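Side-chain contacts in alkaline serine protease (Pseudoalteromonas sp., PDB 1Y9Z), which probably hydrolyses peptide bonds in proteins as a cold-adapted serine protease of the subtilisin family: residues A[37-42]-A[360-365]; A[242-247]-A[321-326]; A[403-408]-A[412-417]. All coordinates share one frame; numbering follows the deposited sequence.

From the N terminus, the loop 37-42, which follows strand 25-30 of the subtilisin-like domain, waits more than three hundred residues for its partner 360-365, so contact 1 closes a very long loop that takes in most of the chain. Contact 2 falls wholly within that loop: it joins 242-247 to 321-326, two segments that flank the same strand, 232-240. Contact 3 follows once contact 1 has closed, and it is local, folding 403-408 against 412-417 between helices 391-401 and 421-430. Contacts 1 and 3 each adjoin a calcium ion and lie on opposite sides of the chain's centre, about 31 Å apart between their own centres.

Contact 1. Residues A[37-42]-A[360-365]; sequences HNDLNA and QDYEYY. With CA (calcium ion), chain C.
Y362 is overlapped on one face of its phenol ring by the imidazole of H37, which comes in by its edge, off-centre and toward the hydroxyl end. The pair forms an offset edge-to-face stack, with planes at 80° and ring centroids of H37 and Y362 5.0 Å apart. H37 NE2 sits 3.5 Å from Y362 CZ and gives a weak but nearly straight hydrogen bond to Y362 OH (3.3 Å, N-H...O angle 165°). H37 turns its ring toward Y362 through a chi1 of -167°, which leaves CG anti to the backbone N, and ND1, hydrogen-bonded to V209 O just after strand 205-208, helps fix the ring's rotation. D361 CB lies 3.5 Å from H37 CE1, while OD1 of D361 accepts from G212 N. In the fold this joins the loop after strand 25-30 to strand 362-365, beside a calcium site whose ligands (E2, D39, I76, N78, E80 and V82) resemble the strong calcium site of subtilisins. D39 binds the calcium with both OD1 (2.5 Å) and OD2 (2.6 Å); Y362 OH approaches its CG to 3.6 Å. Replacing Y362 by an alanine is likely to leave H37 NE2 without this acceptor and to open a gap between the imidazole and the D39 carboxylate. T208 of strand 205-208 touches H37, D39 and Y362 alike.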
ATOM      1  N   HIS A  37     -18.507   1.991   4.014  1.00 12.10           N
ATOM      2  CA  HIS A  37     -17.920   0.878   3.274  1.00 10.91           C
ATOM      3  C   HIS A  37     -18.194  -0.463   3.962  1.00 11.19           C
ATOM      4  O   HIS A  37     -18.017  -0.590   5.169  1.00 12.17           O
ATOM      5  CB  HIS A  37     -16.412   1.097   3.136  1.00 10.01           C
ATOM      6  CG  HIS A  37     -15.761   0.193   2.139  1.00 10.40           C
ATOM      7  ND1 HIS A  37     -15.103   0.664   1.024  1.00 12.70           N
ATOM      8  CD2 HIS A  37     -15.691  -1.158   2.076  1.00  8.14           C
ATOM      9  CE1 HIS A  37     -14.657  -0.358   0.316  1.00  8.49           C
ATOM     10  NE2 HIS A  37     -15.000  -1.475   0.933  1.00 12.85           N
ATOM     11  N   ASN A  38     -18.608  -1.461   3.185  1.00 10.90           N
ATOM     12  CA  ASN A  38     -18.919  -2.779   3.742  1.00 12.88           C
ATOM     13  C   ASN A  38     -17.761  -3.440   4.481  1.00 11.65           C
ATOM     14  O   ASN A  38     -17.980  -4.210   5.414  1.00 12.85           O
ATOM     15  CB  ASN A  38     -19.407  -3.734   2.649  1.00 14.63           C
ATOM     16  CG  ASN A  38     -20.774  -3.363   2.107  1.00 18.32           C
ATOM     17  OD1 ASN A  38     -21.537  -2.637   2.747  1.00 20.38           O
ATOM     18  ND2 ASN A  38     -21.099  -3.879   0.928  1.00 19.55           N
ATOM     19  N   ASP A  39     -16.532  -3.150   4.068  1.00 10.94           N
ATOM     20  CA  ASP A  39     -15.368  -3.751   4.714  1.00  9.99           C
ATOM     21  C   ASP A  39     -14.834  -2.919   5.876  1.00  9.07           C
ATOM     22  O   ASP A  39     -13.806  -3.257   6.455  1.00 10.34           O
ATOM     23  CB  ASP A  39     -14.251  -3.977   3.686  1.00 10.30           C
ATOM     24  CG  ASP A  39     -14.101  -5.438   3.294  1.00 10.06           C
ATOM     25  OD1 ASP A  39     -15.042  -6.219   3.540  1.00 11.02           O
ATOM     26  OD2 ASP A  39     -13.048  -5.810   2.732  1.00 11.27           O
ATOM     27  N   LEU A  40     -15.538  -1.843   6.223  1.00  9.44           N
ATOM     28  CA  LEU A  40     -15.104  -0.969   7.315  1.00  9.83           C
ATOM     29  C   LEU A  40     -16.206  -0.550   8.283  1.00 10.26           C
ATOM     30  O   LEU A  40     -15.928  -0.135   9.407  1.00 10.70           O
ATOM     31  CB  LEU A  40     -14.470   0.302   6.745  1.00  9.99           C
ATOM     32  CG  LEU A  40     -13.193   0.154   5.922  1.00  9.11           C
ATOM     33  CD1 LEU A  40     -12.831   1.500   5.315  1.00  9.51           C
ATOM     34  CD2 LEU A  40     -12.069  -0.359   6.812  1.00 10.67           C
ATOM     35  N   ASN A  41     -17.453  -0.658   7.844  1.00 11.17           N
ATOM     36  CA  ASN A  41     -18.596  -0.251   8.650  1.00 11.93           C
ATOM     37  C   ASN A  41     -18.682  -0.854  10.050  1.00 12.39           C
ATOM     38  O   ASN A  41     -18.877  -0.132  11.028  1.00 13.58           O
ATOM     39  CB  ASN A  41     -19.888  -0.574   7.896  1.00 13.27           C
ATOM     40  CG  ASN A  41     -21.120  -0.066   8.612  1.00 15.65           C
ATOM     41  OD1 ASN A  41     -21.411   1.129   8.599  1.00 18.84           O
ATOM     42  ND2 ASN A  41     -21.850  -0.973   9.250  1.00 16.89           N
ATOM     43  N   ALA A  42     -18.528  -2.170  10.140  1.00 11.98           N
ATOM     44  CA  ALA A  42     -18.659  -2.873  11.413  1.00 12.11           C
ATOM     45  C   ALA A  42     -17.424  -3.028  12.293  1.00 12.47           C
ATOM     46  O   ALA A  42     -17.367  -3.930  13.133  1.00 13.51           O
ATOM     47  CB  ALA A  42     -19.292  -4.240  11.171  1.00 13.22           C
ATOM     48  N   GLN A 360     -15.172   1.296  -8.584  1.00 10.32           N
ATOM     49  CA  GLN A 360     -15.038   0.202  -7.627  1.00 10.12           C
ATOM     50  C   GLN A 360     -14.879   0.710  -6.194  1.00  9.47           C
ATOM     51  O   GLN A 360     -14.776   1.915  -5.962  1.00  9.87           O
ATOM     52  CB  GLN A 360     -13.848  -0.683  -8.003  1.00 10.56           C
ATOM     53  CG  GLN A 360     -13.989  -1.344  -9.365  1.00 11.48           C
ATOM     54  CD  GLN A 360     -15.235  -2.199  -9.467  1.00 12.16           C
ATOM     55  OE1 GLN A 360     -15.397  -3.171  -8.729  1.00 13.43           O
ATOM     56  NE2 GLN A 360     -16.127  -1.837 -10.382  1.00 12.77           N
ATOM     57  N   ASP A 361     -14.856  -0.213  -5.237  1.00  9.88           N
ATOM     58  CA  ASP A 361     -14.723   0.148  -3.829  1.00  9.20           C
ATOM     59  C   ASP A 361     -13.365  -0.241  -3.247  1.00  9.50           C
ATOM     60  O   ASP A 361     -13.161  -0.208  -2.028  1.00  9.08           O
ATOM     61  CB  ASP A 361     -15.852  -0.499  -3.020  1.00 10.82           C
ATOM     62  CG  ASP A 361     -17.226  -0.193  -3.597  1.00 11.76           C
ATOM     63  OD1 ASP A 361     -17.404   0.905  -4.161  1.00 11.56           O
ATOM     64  OD2 ASP A 361     -18.129  -1.048  -3.481  1.00 15.59           O
ATOM     65  N   TYR A 362     -12.442  -0.602  -4.130  1.00  8.85           N
ATOM     66  CA  TYR A 362     -11.087  -0.992  -3.746  1.00  8.95           C
ATOM     67  C   TYR A 362     -10.150  -0.472  -4.820  1.00  9.92           C
ATOM     68  O   TYR A 362     -10.583  -0.173  -5.934  1.00  9.84           O
ATOM     69  CB  TYR A 362     -10.976  -2.516  -3.669  1.00  9.74           C
ATOM     70  CG  TYR A 362     -11.988  -3.135  -2.737  1.00  9.07           C
ATOM     71  CD1 TYR A 362     -11.711  -3.296  -1.381  1.00 10.18           C
ATOM     72  CD2 TYR A 362     -13.253  -3.492  -3.200  1.00 11.54           C
ATOM     73  CE1 TYR A 362     -12.674  -3.792  -0.505  1.00 10.11           C
ATOM     74  CE2 TYR A 362     -14.221  -3.984  -2.337  1.00 11.04           C
ATOM     75  CZ  TYR A 362     -13.926  -4.130  -0.992  1.00 10.98           C
ATOM     76  OH  TYR A 362     -14.892  -4.594  -0.131  1.00 12.63           O
ATOM     77  N   GLU A 363      -8.867  -0.359  -4.498  1.00  9.88           N
ATOM     78  CA  GLU A 363      -7.907   0.118  -5.479  1.00  9.84           C
ATOM     79  C   GLU A 363      -6.478  -0.146  -5.043  1.00  9.03           C
ATOM     80  O   GLU A 363      -6.190  -0.259  -3.849  1.00  9.21           O
ATOM     81  CB  GLU A 363      -8.092   1.622  -5.721  1.00 10.06           C
ATOM     82  CG  GLU A 363      -7.335   2.139  -6.940  1.00 10.06           C
ATOM     83  CD  GLU A 363      -7.659   3.580  -7.285  1.00 12.11           C
ATOM     84  OE1 GLU A 363      -7.169   4.055  -8.331  1.00 16.00           O
ATOM     85  OE2 GLU A 363      -8.396   4.238  -6.521  1.00 13.74           O
ATOM     86  N   TYR A 364      -5.595  -0.256  -6.029  1.00  9.57           N
ATOM     87  CA  TYR A 364      -4.177  -0.455  -5.775  1.00  9.69           C
ATOM     88  C   TYR A 364      -3.515   0.912  -5.625  1.00  8.75           C
ATOM     89  O   TYR A 364      -3.717   1.799  -6.459  1.00  9.88           O
ATOM     90  CB  TYR A 364      -3.510  -1.192  -6.940  1.00  9.40           C
ATOM     91  CG  TYR A 364      -3.696  -2.689  -6.925  1.00 10.61           C
ATOM     92  CD1 TYR A 364      -4.797  -3.290  -7.541  1.00 11.11           C
ATOM     93  CD2 TYR A 364      -2.776  -3.508  -6.276  1.00 11.27           C
ATOM     94  CE1 TYR A 364      -4.972  -4.674  -7.507  1.00 11.65           C
ATOM     95  CE2 TYR A 364      -2.942  -4.883  -6.235  1.00 11.09           C
ATOM     96  CZ  TYR A 364      -4.038  -5.462  -6.850  1.00 11.47           C
ATOM     97  OH  TYR A 364      -4.189  -6.829  -6.786  1.00 11.09           O
ATOM     98  N   TYR A 365      -2.745   1.071  -4.552  1.00  9.43           N
ATOM     99  CA  TYR A 365      -2.002   2.302  -4.271  1.00  9.14           C
ATOM    100  C   TYR A 365      -0.537   1.945  -4.046  1.00  8.87           C
ATOM    101  O   TYR A 365      -0.217   0.815  -3.677  1.00  9.83           O
ATOM    102  CB  TYR A 365      -2.470   2.973  -2.975  1.00  9.46           C
ATOM    103  CG  TYR A 365      -3.707   3.841  -3.014  1.00  9.57           C
ATOM    104  CD1 TYR A 365      -3.963   4.721  -1.964  1.00  9.80           C
ATOM    105  CD2 TYR A 365      -4.638   3.769  -4.054  1.00  9.54           C
ATOM    106  CE1 TYR A 365      -5.105   5.504  -1.933  1.00 11.22           C
ATOM    107  CE2 TYR A 365      -5.799   4.560  -4.034  1.00  9.90           C
ATOM    108  CZ  TYR A 365      -6.020   5.421  -2.964  1.00 10.61           C
ATOM    109  OH  TYR A 365      -7.153   6.195  -2.899  1.00 12.17           O
TER
HETATM  110 CA    CA C 603     -13.611  -8.210   3.459  1.00  8.74          CA

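Contact 2. Residues A[242-247]-A[321-326]; sequences TSYAPA and FLVDAN
Y244 lays one face of its ring against V323, and the two side chains meet at about a right angle. The methyl CG1 of V323 does the touching: it lies over the face, offset toward the rim, 3.9 Å from the Y244 ring centroid and 26° off the ring normal, a CH-pi contact. The shift is toward the hydroxyl end, CG1 of V323 coming to 3.5 Å from Y244 CZ. A chi1 of -177° sets V323 CG1 opposite its backbone N and over the ring. At the far end of the tyrosine, A325 stands beside the phenol rather than above it, its CB 3.4 Å from Y244 OH and its CA near the plane of the ring. Thus V323 meets a face and A325 the rim, near the surface. The loop carrying A325 is held by its neighbour D324, whose carboxylate makes a salt bridge to R236 and accepts from the backbone N of D328 and I329. Strand 243-246 pairs antiparallel and strand 321-323 parallel with strand 232-240, so Y244 reaches across that shared neighbour, an arrangement within the large mixed sheet that probably belongs to the inserted beta-barrel domain.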
ATOM      1  N   THR A 242       0.062  21.709 -19.525  1.00 37.17           N
ATOM      2  CA  THR A 242       1.514  21.712 -19.404  1.00 37.63           C
ATOM      3  C   THR A 242       2.013  20.470 -18.672  1.00 36.99           C
ATOM      4  O   THR A 242       3.220  20.246 -18.566  1.00 37.71           O
ATOM      5  CB  THR A 242       2.008  22.963 -18.648  1.00 38.25           C
ATOM      6  OG1 THR A 242       3.436  22.924 -18.538  1.00 39.31           O
ATOM      7  CG2 THR A 242       1.396  23.024 -17.256  1.00 38.62           C
ATOM      8  N   SER A 243       1.084  19.661 -18.173  1.00 35.58           N
ATOM      9  CA  SER A 243       1.447  18.448 -17.451  1.00 33.86           C
ATOM     10  C   SER A 243       0.652  17.231 -17.914  1.00 32.04           C
ATOM     11  O   SER A 243       0.139  17.197 -19.031  1.00 32.20           O
ATOM     12  CB  SER A 243       1.243  18.653 -15.948  1.00 34.45           C
ATOM     13  OG  SER A 243      -0.099  19.003 -15.657  1.00 35.73           O
ATOM     14  N   TYR A 244       0.565  16.233 -17.042  1.00 29.93           N
ATOM     15  CA  TYR A 244      -0.158  15.001 -17.333  1.00 27.53           C
ATOM     16  C   TYR A 244      -1.324  14.816 -16.368  1.00 26.41           C
ATOM     17  O   TYR A 244      -1.267  15.248 -15.218  1.00 26.39           O
ATOM     18  CB  TYR A 244       0.790  13.803 -17.227  1.00 26.94           C
ATOM     19  CG  TYR A 244       1.609  13.544 -18.473  1.00 26.79           C
ATOM     20  CD1 TYR A 244       1.059  12.871 -19.562  1.00 26.39           C
ATOM     21  CD2 TYR A 244       2.933  13.970 -18.564  1.00 26.77           C
ATOM     22  CE1 TYR A 244       1.806  12.624 -20.712  1.00 26.68           C
ATOM     23  CE2 TYR A 244       3.690  13.732 -19.711  1.00 27.29           C
ATOM     24  CZ  TYR A 244       3.119  13.056 -20.780  1.00 26.77           C
ATOM     25  OH  TYR A 244       3.862  12.810 -21.911  1.00 27.15           O
ATOM     26  N   ALA A 245      -2.385  14.174 -16.845  1.00 24.41           N
ATOM     27  CA  ALA A 245      -3.563  13.927 -16.025  1.00 22.97           C
ATOM     28  C   ALA A 245      -4.049  12.500 -16.250  1.00 21.93           C
ATOM     29  O   ALA A 245      -3.779  11.902 -17.291  1.00 20.60           O
ATOM     30  CB  ALA A 245      -4.663  14.921 -16.373  1.00 22.85           C
ATOM     31  N   PRO A 246      -4.778  11.934 -15.274  1.00 21.87           N
ATOM     32  CA  PRO A 246      -5.281  10.566 -15.413  1.00 21.42           C
ATOM     33  C   PRO A 246      -6.237  10.381 -16.589  1.00 20.90           C
ATOM     34  O   PRO A 246      -7.141  11.188 -16.804  1.00 21.55           O
ATOM     35  CB  PRO A 246      -5.953  10.307 -14.067  1.00 22.20           C
ATOM     36  CG  PRO A 246      -6.437  11.668 -13.671  1.00 23.87           C
ATOM     37  CD  PRO A 246      -5.249  12.537 -14.014  1.00 22.86           C
ATOM     38  N   ALA A 247      -6.013   9.313 -17.345  1.00 18.11           N
ATOM     39  CA  ALA A 247      -6.839   8.975 -18.498  1.00 17.47           C
ATOM     40  C   ALA A 247      -6.980   7.458 -18.514  1.00 15.83           C
ATOM     41  O   ALA A 247      -6.506   6.784 -19.425  1.00 15.38           O
ATOM     42  CB  ALA A 247      -6.174   9.459 -19.781  1.00 17.64           C
ATOM     43  N   PHE A 321       3.379   4.228 -13.564  1.00 14.99           N
ATOM     44  CA  PHE A 321       2.641   5.232 -14.306  1.00 16.21           C
ATOM     45  C   PHE A 321       2.794   4.895 -15.782  1.00 17.19           C
ATOM     46  O   PHE A 321       3.912   4.711 -16.269  1.00 17.33           O
ATOM     47  CB  PHE A 321       3.207   6.635 -14.066  1.00 16.51           C
ATOM     48  CG  PHE A 321       2.902   7.194 -12.709  1.00 18.32           C
ATOM     49  CD1 PHE A 321       3.864   7.188 -11.706  1.00 19.23           C
ATOM     50  CD2 PHE A 321       1.650   7.735 -12.435  1.00 19.33           C
ATOM     51  CE1 PHE A 321       3.584   7.715 -10.447  1.00 19.15           C
ATOM     52  CE2 PHE A 321       1.358   8.264 -11.180  1.00 20.52           C
ATOM     53  CZ  PHE A 321       2.328   8.253 -10.184  1.00 20.07           C
ATOM     54  N   LEU A 322       1.674   4.784 -16.484  1.00 16.53           N
ATOM     55  CA  LEU A 322       1.713   4.514 -17.914  1.00 16.10           C
ATOM     56  C   LEU A 322       1.623   5.881 -18.572  1.00 16.54           C
ATOM     57  O   LEU A 322       0.530   6.380 -18.849  1.00 16.85           O
ATOM     58  CB  LEU A 322       0.531   3.641 -18.349  1.00 15.10           C
ATOM     59  CG  LEU A 322       0.379   3.437 -19.864  1.00 13.85           C
ATOM     60  CD1 LEU A 322       1.644   2.822 -20.448  1.00 15.04           C
ATOM     61  CD2 LEU A 322      -0.823   2.545 -20.139  1.00 14.82           C
ATOM     62  N   VAL A 323       2.779   6.502 -18.781  1.00 18.09           N
ATOM     63  CA  VAL A 323       2.837   7.817 -19.404  1.00 17.95           C
ATOM     64  C   VAL A 323       2.624   7.632 -20.902  1.00 19.16           C
ATOM     65  O   VAL A 323       3.491   7.117 -21.606  1.00 19.47           O
ATOM     66  CB  VAL A 323       4.198   8.492 -19.138  1.00 18.06           C
ATOM     67  CG1 VAL A 323       4.211   9.892 -19.724  1.00 18.24           C
ATOM     68  CG2 VAL A 323       4.459   8.546 -17.642  1.00 19.68           C
ATOM     69  N   ASP A 324       1.454   8.052 -21.371  1.00 20.20           N
ATOM     70  CA  ASP A 324       1.062   7.917 -22.771  1.00 21.26           C
ATOM     71  C   ASP A 324       1.016   9.288 -23.449  1.00 22.41           C
ATOM     72  O   ASP A 324      -0.050   9.889 -23.589  1.00 21.80           O
ATOM     73  CB  ASP A 324      -0.313   7.246 -22.823  1.00 21.18           C
ATOM     74  CG  ASP A 324      -0.651   6.686 -24.188  1.00 21.18           C
ATOM     75  OD1 ASP A 324      -1.753   6.114 -24.320  1.00 21.50           O
ATOM     76  OD2 ASP A 324       0.167   6.806 -25.121  1.00 21.62           O
ATOM     77  N   ALA A 325       2.180   9.768 -23.875  1.00 23.28           N
ATOM     78  CA  ALA A 325       2.306  11.072 -24.517  1.00 24.63           C
ATOM     79  C   ALA A 325       1.371  11.307 -25.702  1.00 25.55           C
ATOM     80  O   ALA A 325       0.769  12.374 -25.815  1.00 25.90           O
ATOM     81  CB  ALA A 325       3.752  11.293 -24.952  1.00 24.75           C
ATOM     82  N   ASN A 326       1.255  10.319 -26.584  1.00 26.26           N
ATOM     83  CA  ASN A 326       0.403  10.456 -27.761  1.00 27.20           C
ATOM     84  C   ASN A 326      -0.974   9.820 -27.600  1.00 26.75           C
ATOM     85  O   ASN A 326      -1.727   9.706 -28.569  1.00 27.31           O
ATOM     86  CB  ASN A 326       1.105   9.858 -28.982  1.00 28.90           C
ATOM     87  CG  ASN A 326       2.444  10.511 -29.262  1.00 30.77           C
ATOM     88  OD1 ASN A 326       2.530  11.727 -29.433  1.00 32.74           O
ATOM     89  ND2 ASN A 326       3.497   9.703 -29.311  1.00 31.93           N
TER

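Contact 3. Residues A[403-408]-A[412-417]; sequences DDLSVA and NQTGYG. With CA (calcium ion), chain D.
L405 and T414 meet across a water molecule that belongs to the first shell of a calcium ion. The metal is bound by L405 O at 2.2 Å and D404 OD1 at 2.3 Å, by V407 O, and by the water at 2.4 Å; G409 and D411, in the bend between the two segments, supply the remaining ligands. No atom of 412-417 touches the metal directly, and the water carries the link instead. It donates to T414 OG1 (2.7 Å) and to G415 O (2.8 Å), and accepts from L405 N, so that its position is fixed from several directions; the calcium probably polarises it and strengthens both donations. T414 puts OG1 between its backbone N and carbonyl carbon (chi1 62°), which brings the hydroxyl to the water while CG2 stays loosely beside L405.

Behind this shell, L405 CG packs 3.9 Å from G417 CA, and the backbones close up further along: G417 CA makes a C-H...O contact of 3.1 Å with D403 O. A side chain at G417 would collide with D403 O, so glycine lets the segments come this near. A type II' turn from T414 to G417, closed by G417 N to T414 O, presents G415 O to the water. Further out, V180 of strand 174-180 backs both L405 and T414, D411 OD2 accepts from T414 N, and S199 bonds T414 O. The whole is a calcium-binding loop between helices 391-401 and 421-430, in which three backbone carbonyls, two aspartates and a water bind the metal.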
ATOM      1  N   ASP A 403      13.005  -9.097   9.098  1.00 14.37           N
ATOM      2  CA  ASP A 403      13.821  -9.882   8.177  1.00 14.78           C
ATOM      3  C   ASP A 403      14.742  -8.961   7.383  1.00 14.60           C
ATOM      4  O   ASP A 403      14.286  -8.161   6.570  1.00 13.31           O
ATOM      5  CB  ASP A 403      12.932 -10.684   7.220  1.00 16.79           C
ATOM      6  CG  ASP A 403      11.993 -11.630   7.947  1.00 19.41           C
ATOM      7  OD1 ASP A 403      12.447 -12.318   8.885  1.00 21.99           O
ATOM      8  OD2 ASP A 403      10.803 -11.692   7.575  1.00 22.03           O
ATOM      9  N   ASP A 404      16.042  -9.088   7.629  1.00 14.78           N
ATOM     10  CA  ASP A 404      17.050  -8.269   6.965  1.00 14.57           C
ATOM     11  C   ASP A 404      16.900  -8.309   5.446  1.00 15.10           C
ATOM     12  O   ASP A 404      16.826  -9.382   4.849  1.00 15.45           O
ATOM     13  CB  ASP A 404      18.445  -8.759   7.369  1.00 15.51           C
ATOM     14  CG  ASP A 404      19.543  -7.774   7.020  1.00 17.54           C
ATOM     15  OD1 ASP A 404      19.238  -6.693   6.476  1.00 16.36           O
ATOM     16  OD2 ASP A 404      20.721  -8.083   7.297  1.00 18.24           O
ATOM     17  N   LEU A 405      16.850  -7.130   4.831  1.00 14.32           N
ATOM     18  CA  LEU A 405      16.715  -7.011   3.381  1.00 14.91           C
ATOM     19  C   LEU A 405      17.926  -6.280   2.812  1.00 15.13           C
ATOM     20  O   LEU A 405      18.709  -5.697   3.555  1.00 15.13           O
ATOM     21  CB  LEU A 405      15.451  -6.220   3.022  1.00 14.61           C
ATOM     22  CG  LEU A 405      14.091  -6.702   3.530  1.00 13.85           C
ATOM     23  CD1 LEU A 405      13.001  -5.773   2.998  1.00 12.67           C
ATOM     24  CD2 LEU A 405      13.840  -8.128   3.074  1.00 15.98           C
ATOM     25  N   SER A 406      18.071  -6.312   1.491  1.00 17.35           N
ATOM     26  CA  SER A 406      19.178  -5.630   0.826  1.00 18.51           C
ATOM     27  C   SER A 406      20.522  -6.025   1.434  1.00 18.98           C
ATOM     28  O   SER A 406      20.726  -7.181   1.807  1.00 20.22           O
ATOM     29  CB  SER A 406      18.975  -4.113   0.929  1.00 19.27           C
ATOM     30  OG  SER A 406      19.927  -3.404   0.157  1.00 21.76           O
ATOM     31  N   VAL A 407      21.436  -5.066   1.530  1.00 18.85           N
ATOM     32  CA  VAL A 407      22.752  -5.330   2.098  1.00 19.00           C
ATOM     33  C   VAL A 407      22.601  -5.784   3.547  1.00 18.51           C
ATOM     34  O   VAL A 407      21.675  -5.368   4.245  1.00 18.45           O
ATOM     35  CB  VAL A 407      23.648  -4.068   2.042  1.00 19.39           C
ATOM     36  CG1 VAL A 407      23.030  -2.952   2.868  1.00 19.54           C
ATOM     37  CG2 VAL A 407      25.047  -4.396   2.543  1.00 21.23           C
ATOM     38  N   ALA A 408      23.510  -6.645   3.992  1.00 18.57           N
ATOM     39  CA  ALA A 408      23.475  -7.161   5.354  1.00 17.94           C
ATOM     40  C   ALA A 408      23.472  -6.035   6.380  1.00 16.71           C
ATOM     41  O   ALA A 408      24.204  -5.052   6.242  1.00 18.24           O
ATOM     42  CB  ALA A 408      24.670  -8.079   5.593  1.00 19.47           C
ATOM     43  N   ASN A 412      19.859   2.375   4.922  1.00 10.66           N
ATOM     44  CA  ASN A 412      18.958   3.514   4.762  1.00 10.17           C
ATOM     45  C   ASN A 412      17.738   3.249   3.890  1.00 10.00           C
ATOM     46  O   ASN A 412      16.737   3.961   3.989  1.00 10.20           O
ATOM     47  CB  ASN A 412      19.716   4.722   4.199  1.00  9.69           C
ATOM     48  CG  ASN A 412      20.739   5.290   5.172  1.00 10.67           C
ATOM     49  OD1 ASN A 412      21.324   6.341   4.914  1.00 11.79           O
ATOM     50  ND2 ASN A 412      20.959   4.601   6.288  1.00 12.27           N
ATOM     51  N   GLN A 413      17.820   2.242   3.031  1.00 10.15           N
ATOM     52  CA  GLN A 413      16.697   1.920   2.158  1.00 10.56           C
ATOM     53  C   GLN A 413      15.591   1.118   2.837  1.00 10.54           C
ATOM     54  O   GLN A 413      14.409   1.433   2.689  1.00 10.20           O
ATOM     55  CB  GLN A 413      17.178   1.140   0.929  1.00 11.21           C
ATOM     56  CG  GLN A 413      17.867   1.990  -0.126  1.00 12.20           C
ATOM     57  CD  GLN A 413      19.254   2.446   0.279  1.00 14.07           C
ATOM     58  OE1 GLN A 413      19.716   3.505  -0.151  1.00 16.49           O
ATOM     59  NE2 GLN A 413      19.934   1.647   1.094  1.00 11.84           N
ATOM     60  N   THR A 414      15.977   0.096   3.594  1.00 10.68           N
ATOM     61  CA  THR A 414      15.009  -0.787   4.237  1.00 10.13           C
ATOM     62  C   THR A 414      15.059  -0.882   5.764  1.00 10.10           C
ATOM     63  O   THR A 414      14.296  -1.644   6.364  1.00 10.65           O
ATOM     64  CB  THR A 414      15.149  -2.211   3.663  1.00 10.80           C
ATOM     65  OG1 THR A 414      16.458  -2.721   3.958  1.00 10.98           O
ATOM     66  CG2 THR A 414      14.958  -2.191   2.152  1.00 10.99           C
ATOM     67  N   GLY A 415      15.939  -0.112   6.395  1.00 10.56           N
ATOM     68  CA  GLY A 415      16.047  -0.168   7.842  1.00 10.24           C
ATOM     69  C   GLY A 415      16.504  -1.551   8.275  1.00 10.89           C
ATOM     70  O   GLY A 415      17.429  -2.112   7.689  1.00 11.45           O
ATOM     71  N   TYR A 416      15.860  -2.108   9.296  1.00 11.15           N
ATOM     72  CA  TYR A 416      16.218  -3.439   9.770  1.00 11.38           C
ATOM     73  C   TYR A 416      15.625  -4.532   8.886  1.00 12.71           C
ATOM     74  O   TYR A 416      15.965  -5.707   9.030  1.00 13.79           O
ATOM     75  CB  TYR A 416      15.767  -3.624  11.220  1.00 11.82           C
ATOM     76  CG  TYR A 416      16.605  -2.833  12.196  1.00 12.64           C
ATOM     77  CD1 TYR A 416      17.958  -3.128  12.380  1.00 14.34           C
ATOM     78  CD2 TYR A 416      16.060  -1.769  12.912  1.00 13.24           C
ATOM     79  CE1 TYR A 416      18.744  -2.382  13.253  1.00 14.46           C
ATOM     80  CE2 TYR A 416      16.840  -1.014  13.786  1.00 13.74           C
ATOM     81  CZ  TYR A 416      18.180  -1.326  13.950  1.00 14.85           C
ATOM     82  OH  TYR A 416      18.955  -0.568  14.799  1.00 17.60           O
ATOM     83  N   GLY A 417      14.745  -4.146   7.970  1.00 11.73           N
ATOM     84  CA  GLY A 417      14.156  -5.126   7.074  1.00 11.76           C
ATOM     85  C   GLY A 417      12.645  -5.202   7.108  1.00 11.58           C
ATOM     86  O   GLY A 417      11.971  -4.296   7.597  1.00 11.96           O
TER
HETATM   87 CA    CA D 604      19.753  -4.742   5.307  1.00 12.94          CA
HETATM   88  O   HOH W   1      17.481  -4.258   5.952  1.00 11.93           O